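Long-range contact in Csm3 (Thermoplasma volcanium, PDB 6AE2), which probably binds CRISPR RNA as a subunit of the type III-A effector complex in antiviral defence and may cleave target RNA: residues A140-E152 and P164-F176. Numbering follows the deposited sequence.
Sequences AEDARNVIEIKSE and PRFIERVRRGTKF
Glu148 and Arg169 face each other as a hydrogen-bonded antiparallel pair, and their side chains run alongside one another on the same face of a two-stranded ribbon. Glu148, its CG anti to the backbone N (chi1 152°), extends until OE2 lies 3.1 Å from Arg169 NH1, a salt bridge whose hydrogen bond is weak and bent. The two planes are 25° apart, and each group has its strongest partner on the second subunit: Tyr77 for Glu148 OE1, Asp129 for Arg169 NH2. Lys150 flanks Arg169, its CB 3.5 Å from Arg169 CD; their long aliphatic stems lie together and carry both charges towards that subunit, where Ser81 binds Lys150 NZ. Glu152 OE2, 2.8 Å from Lys150 NZ and also hydrogen-bonded to Tyr217, probably offsets the nearness of the two cations. On the other face, Ile149 CG2 packs on Phe166 CB at 3.7 Å, and Ile147 CD1 touches Glu168 OE1, which accepts a hydrogen bond from Val60 N. Where the ribbon begins, the long Arg171 lays one guanidinium face over the Asn145–Val146 peptide, while its backbone N gives Val146 O a nearly straight bond of 2.7 Å. At the same end, beta-branched Val146 and Val170 pack side by side, CG1 to CG1 at 3.6 Å, with Thr174 CG2 against Val146. The arrangement is an antiparallel beta ribbon projecting from the main sheet of this RAMP-superfamily protein, the face of Glu148, Lys150 and Arg169 turned to the second subunit.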
loop_
_atom_site.group_PDB
_atom_site.type_symbol
_atom_site.label_atom_id
_atom_site.label_comp_id
_atom_site.label_asym_id
_atom_site.label_seq_id
_atom_site.Cartn_x
_atom_site.Cartn_y
_atom_site.Cartn_z
ATOM N N ALA A 140 -11.368 -18.735 -15.173
ATOM C CA ALA A 140 -9.921 -18.524 -15.171
ATOM C C ALA A 140 -9.515 -17.203 -15.817
ATOM O O ALA A 140 -8.412 -16.712 -15.555
ATOM C CB ALA A 140 -9.218 -19.684 -15.880
ATOM N N GLU A 141 -10.372 -16.619 -16.657
ATOM C CA GLU A 141 -10.063 -15.301 -17.197
ATOM C C GLU A 141 -10.421 -14.200 -16.205
ATOM O O GLU A 141 -9.721 -13.185 -16.124
ATOM C CB GLU A 141 -10.785 -15.087 -18.526
ATOM C CG GLU A 141 -9.915 -14.422 -19.578
ATOM C CD GLU A 141 -9.869 -12.912 -19.434
ATOM O OE1 GLU A 141 -8.752 -12.355 -19.392
ATOM O OE2 GLU A 141 -10.946 -12.278 -19.373
ATOM N N ASP A 142 -11.506 -14.382 -15.442
ATOM C CA ASP A 142 -11.755 -13.517 -14.292
ATOM C C ASP A 142 -10.615 -13.594 -13.287
ATOM O O ASP A 142 -10.369 -12.632 -12.550
ATOM C CB ASP A 142 -13.063 -13.905 -13.598
ATOM C CG ASP A 142 -14.291 -13.527 -14.397
ATOM O OD1 ASP A 142 -14.240 -12.524 -15.136
ATOM O OD2 ASP A 142 -15.318 -14.232 -14.269
ATOM N N ALA A 143 -9.919 -14.733 -13.243
ATOM C CA ALA A 143 -8.876 -14.997 -12.262
ATOM C C ALA A 143 -7.780 -13.942 -12.308
ATOM O O ALA A 143 -7.719 -13.082 -11.429
ATOM C CB ALA A 143 -8.279 -16.389 -12.477
ATOM N N ARG A 144 -6.920 -13.986 -13.327
ATOM C CA ARG A 144 -5.749 -13.121 -13.405
ATOM C C ARG A 144 -6.039 -11.750 -14.011
ATOM O O ARG A 144 -5.103 -11.051 -14.415
ATOM C CB ARG A 144 -4.626 -13.818 -14.175
ATOM C CG ARG A 144 -4.504 -15.277 -13.777
ATOM C CD ARG A 144 -3.536 -15.458 -12.613
ATOM N NE ARG A 144 -2.173 -14.997 -12.871
ATOM C CZ ARG A 144 -1.102 -15.530 -12.290
ATOM N NH1 ARG A 144 -1.249 -16.521 -11.427
ATOM N NH2 ARG A 144 0.113 -15.082 -12.561
ATOM N N ASN A 145 -7.310 -11.348 -14.082
ATOM C CA ASN A 145 -7.605 -9.926 -13.958
ATOM C C ASN A 145 -7.053 -9.393 -12.644
ATOM O O ASN A 145 -6.706 -8.213 -12.542
ATOM C CB ASN A 145 -9.112 -9.691 -14.025
ATOM C CG ASN A 145 -9.628 -9.584 -15.443
ATOM O OD1 ASN A 145 -9.017 -10.092 -16.382
ATOM N ND2 ASN A 145 -10.766 -8.917 -15.605
ATOM N N VAL A 146 -6.974 -10.259 -11.629
ATOM C CA VAL A 146 -6.411 -9.920 -10.327
ATOM C C VAL A 146 -4.997 -9.366 -10.460
ATOM O O VAL A 146 -4.541 -8.596 -9.604
ATOM C CB VAL A 146 -6.475 -11.174 -9.422
ATOM C CG1 VAL A 146 -5.383 -11.191 -8.370
ATOM C CG2 VAL A 146 -7.851 -11.291 -8.781
ATOM N N ILE A 147 -4.290 -9.709 -11.534
ATOM C CA ILE A 147 -2.882 -9.367 -11.671
ATOM C C ILE A 147 -2.713 -8.288 -12.733
ATOM O O ILE A 147 -3.198 -8.423 -13.865
ATOM C CB ILE A 147 -2.021 -10.606 -11.978
ATOM C CG1 ILE A 147 -1.690 -11.338 -10.669
ATOM C CG2 ILE A 147 -0.745 -10.207 -12.697
ATOM C CD1 ILE A 147 -0.630 -12.390 -10.780
ATOM N N GLU A 148 -2.028 -7.214 -12.354
ATOM C CA GLU A 148 -1.651 -6.149 -13.265
ATOM C C GLU A 148 -0.166 -6.257 -13.586
ATOM O O GLU A 148 0.649 -6.582 -12.716
ATOM C CB GLU A 148 -1.967 -4.777 -12.660
ATOM C CG GLU A 148 -1.070 -3.657 -13.161
ATOM C CD GLU A 148 -1.006 -2.475 -12.215
ATOM O OE1 GLU A 148 -1.133 -1.327 -12.693
ATOM O OE2 GLU A 148 -0.839 -2.687 -10.996
ATOM N N ILE A 149 0.177 -6.003 -14.845
ATOM C CA ILE A 149 1.562 -5.897 -15.277
ATOM C C ILE A 149 1.929 -4.419 -15.284
ATOM O O ILE A 149 1.357 -3.631 -16.048
ATOM C CB ILE A 149 1.768 -6.534 -16.659
ATOM C CG1 ILE A 149 1.272 -7.981 -16.653
ATOM C CG2 ILE A 149 3.233 -6.467 -17.060
ATOM C CD1 ILE A 149 1.660 -8.767 -17.889
ATOM N N LYS A 150 2.873 -4.042 -14.427
ATOM C CA LYS A 150 3.255 -2.649 -14.236
ATOM C C LYS A 150 4.702 -2.446 -14.660
ATOM O O LYS A 150 5.600 -3.144 -14.179
ATOM C CB LYS A 150 3.067 -2.231 -12.776
ATOM C CG LYS A 150 3.622 -0.858 -12.439
ATOM C CD LYS A 150 2.627 0.244 -12.766
ATOM C CE LYS A 150 3.259 1.618 -12.600
ATOM N NZ LYS A 150 3.781 1.822 -11.216
ATOM N N SER A 151 4.921 -1.481 -15.550
ATOM C CA SER A 151 6.262 -1.159 -16.012
ATOM C C SER A 151 6.951 -0.198 -15.050
ATOM O O SER A 151 6.324 0.702 -14.481
ATOM C CB SER A 151 6.213 -0.539 -17.409
ATOM O OG SER A 151 5.678 0.772 -17.362
ATOM N N GLU A 152 8.253 -0.409 -14.861
ATOM C CA GLU A 152 9.099 0.497 -14.081
ATOM C C GLU A 152 10.472 0.630 -14.741
ATOM O O GLU A 152 11.210 1.580 -14.478
ATOM C CB GLU A 152 9.264 0.010 -12.635
ATOM C CG GLU A 152 7.968 -0.378 -11.937
ATOM C CD GLU A 152 7.337 0.777 -11.184
ATOM O OE1 GLU A 152 7.911 1.887 -11.195
ATOM O OE2 GLU A 152 6.259 0.576 -10.586
ATOM N N PRO A 164 13.241 -0.371 -17.923
ATOM C CA PRO A 164 11.817 -0.531 -18.233
ATOM C C PRO A 164 11.340 -1.973 -18.084
ATOM O O PRO A 164 10.809 -2.545 -19.037
ATOM C CB PRO A 164 11.722 -0.074 -19.692
ATOM C CG PRO A 164 12.878 0.846 -19.873
ATOM C CD PRO A 164 13.975 0.283 -19.020
ATOM N N ARG A 165 11.531 -2.550 -16.902
ATOM C CA ARG A 165 11.069 -3.902 -16.639
ATOM C C ARG A 165 9.579 -3.899 -16.301
ATOM O O ARG A 165 8.975 -2.857 -16.035
ATOM C CB ARG A 165 11.879 -4.537 -15.508
ATOM C CG ARG A 165 11.925 -3.712 -14.235
ATOM C CD ARG A 165 13.195 -3.993 -13.450
ATOM N NE ARG A 165 13.386 -5.421 -13.215
ATOM C CZ ARG A 165 12.926 -6.072 -12.151
ATOM N NH1 ARG A 165 12.245 -5.421 -11.217
ATOM N NH2 ARG A 165 13.147 -7.373 -12.021
ATOM N N PHE A 166 8.985 -5.089 -16.311
ATOM C CA PHE A 166 7.546 -5.258 -16.127
ATOM C C PHE A 166 7.304 -6.095 -14.878
ATOM O O PHE A 166 7.651 -7.278 -14.840
ATOM C CB PHE A 166 6.915 -5.906 -17.359
ATOM C CG PHE A 166 7.092 -5.102 -18.613
ATOM C CD1 PHE A 166 8.246 -5.217 -19.372
ATOM C CD2 PHE A 166 6.110 -4.220 -19.025
ATOM C CE1 PHE A 166 8.411 -4.473 -20.523
ATOM C CE2 PHE A 166 6.268 -3.474 -20.175
ATOM C CZ PHE A 166 7.420 -3.600 -20.925
ATOM N N ILE A 167 6.695 -5.484 -13.867
ATOM C CA ILE A 167 6.501 -6.106 -12.565
ATOM C C ILE A 167 5.031 -6.458 -12.393
ATOM O O ILE A 167 4.146 -5.654 -12.710
ATOM C CB ILE A 167 6.987 -5.180 -11.433
ATOM C CG1 ILE A 167 8.422 -4.722 -11.710
ATOM C CG2 ILE A 167 6.885 -5.879 -10.086
ATOM C CD1 ILE A 167 9.090 -4.047 -10.534
ATOM N N GLU A 168 4.773 -7.664 -11.898
ATOM C CA GLU A 168 3.416 -8.095 -11.607
ATOM C C GLU A 168 2.981 -7.582 -10.241
ATOM O O GLU A 168 3.780 -7.487 -9.305
ATOM C CB GLU A 168 3.317 -9.621 -11.636
ATOM C CG GLU A 168 3.273 -10.225 -13.027
ATOM C CD GLU A 168 3.008 -11.718 -12.994
ATOM O OE1 GLU A 168 2.830 -12.266 -11.886
ATOM O OE2 GLU A 168 2.986 -12.343 -14.076
ATOM N N ARG A 169 1.699 -7.234 -10.139
ATOM C CA ARG A 169 1.103 -6.808 -8.880
ATOM C C ARG A 169 -0.311 -7.358 -8.779
ATOM O O ARG A 169 -0.984 -7.581 -9.790
ATOM C CB ARG A 169 1.054 -5.278 -8.726
ATOM C CG ARG A 169 2.284 -4.529 -9.203
ATOM C CD ARG A 169 1.942 -3.091 -9.528
ATOM N NE ARG A 169 1.935 -2.250 -8.336
ATOM C CZ ARG A 169 1.367 -1.052 -8.272
ATOM N NH1 ARG A 169 0.750 -0.551 -9.335
ATOM N NH2 ARG A 169 1.411 -0.357 -7.145
ATOM N N VAL A 170 -0.754 -7.574 -7.546
ATOM C CA VAL A 170 -2.134 -7.947 -7.269
ATOM C C VAL A 170 -2.938 -6.660 -7.164
ATOM O O VAL A 170 -2.667 -5.821 -6.298
ATOM C CB VAL A 170 -2.238 -8.780 -5.983
ATOM C CG1 VAL A 170 -3.648 -9.299 -5.808
ATOM C CG2 VAL A 170 -1.240 -9.930 -6.010
ATOM N N ARG A 171 -3.917 -6.497 -8.051
ATOM C CA ARG A 171 -4.596 -5.219 -8.184
ATOM C C ARG A 171 -5.331 -4.852 -6.896
ATOM O O ARG A 171 -5.669 -5.703 -6.071
ATOM C CB ARG A 171 -5.568 -5.243 -9.365
ATOM C CG ARG A 171 -6.867 -5.996 -9.121
ATOM C CD ARG A 171 -7.651 -6.136 -10.416
ATOM N NE ARG A 171 -8.728 -7.118 -10.320
ATOM C CZ ARG A 171 -9.636 -7.327 -11.269
ATOM N NH1 ARG A 171 -9.597 -6.623 -12.393
ATOM N NH2 ARG A 171 -10.580 -8.241 -11.096
ATOM N N ARG A 172 -5.548 -3.552 -6.725
ATOM C CA ARG A 172 -6.277 -3.049 -5.570
ATOM C C ARG A 172 -7.675 -3.653 -5.515
ATOM O O ARG A 172 -8.361 -3.765 -6.534
ATOM C CB ARG A 172 -6.347 -1.523 -5.643
ATOM C CG ARG A 172 -7.576 -0.869 -5.030
ATOM C CD ARG A 172 -7.673 0.569 -5.532
ATOM N NE ARG A 172 -8.648 1.392 -4.824
ATOM C CZ ARG A 172 -8.409 1.994 -3.664
ATOM N NH1 ARG A 172 -7.228 1.852 -3.080
ATOM N NH2 ARG A 172 -9.346 2.736 -3.086
ATOM N N GLY A 173 -8.093 -4.062 -4.321
ATOM C CA GLY A 173 -9.428 -4.564 -4.107
ATOM C C GLY A 173 -9.539 -6.068 -3.967
ATOM O O GLY A 173 -10.559 -6.550 -3.462
ATOM N N THR A 174 -8.539 -6.825 -4.409
ATOM C CA THR A 174 -8.580 -8.262 -4.188
ATOM C C THR A 174 -8.367 -8.559 -2.711
ATOM O O THR A 174 -7.636 -7.852 -2.010
ATOM C CB THR A 174 -7.522 -8.989 -5.018
ATOM O OG1 THR A 174 -6.293 -9.027 -4.289
ATOM C CG2 THR A 174 -7.310 -8.297 -6.353
ATOM N N LYS A 175 -9.021 -9.611 -2.237
ATOM C CA LYS A 175 -9.049 -9.925 -0.819
ATOM C C LYS A 175 -8.507 -11.324 -0.576
ATOM O O LYS A 175 -8.751 -12.244 -1.363
ATOM C CB LYS A 175 -10.467 -9.795 -0.263
ATOM C CG LYS A 175 -10.854 -8.355 0.027
ATOM C CD LYS A 175 -12.345 -8.122 -0.133
ATOM C CE LYS A 175 -12.724 -6.722 0.321
ATOM N NZ LYS A 175 -14.170 -6.622 0.662
ATOM N N PHE A 176 -7.766 -11.469 0.517
ATOM C CA PHE A 176 -7.167 -12.732 0.920
ATOM C C PHE A 176 -7.715 -13.136 2.280
ATOM O O PHE A 176 -7.900 -12.289 3.162
ATOM C CB PHE A 176 -5.644 -12.630 0.985
ATOM C CG PHE A 176 -4.996 -12.380 -0.347
ATOM C CD1 PHE A 176 -4.540 -13.434 -1.126
ATOM C CD2 PHE A 176 -4.849 -11.088 -0.823
ATOM C CE1 PHE A 176 -3.941 -13.200 -2.354
ATOM C CE2 PHE A 176 -4.254 -10.847 -2.046
ATOM C CZ PHE A 176 -3.800 -11.903 -2.812
#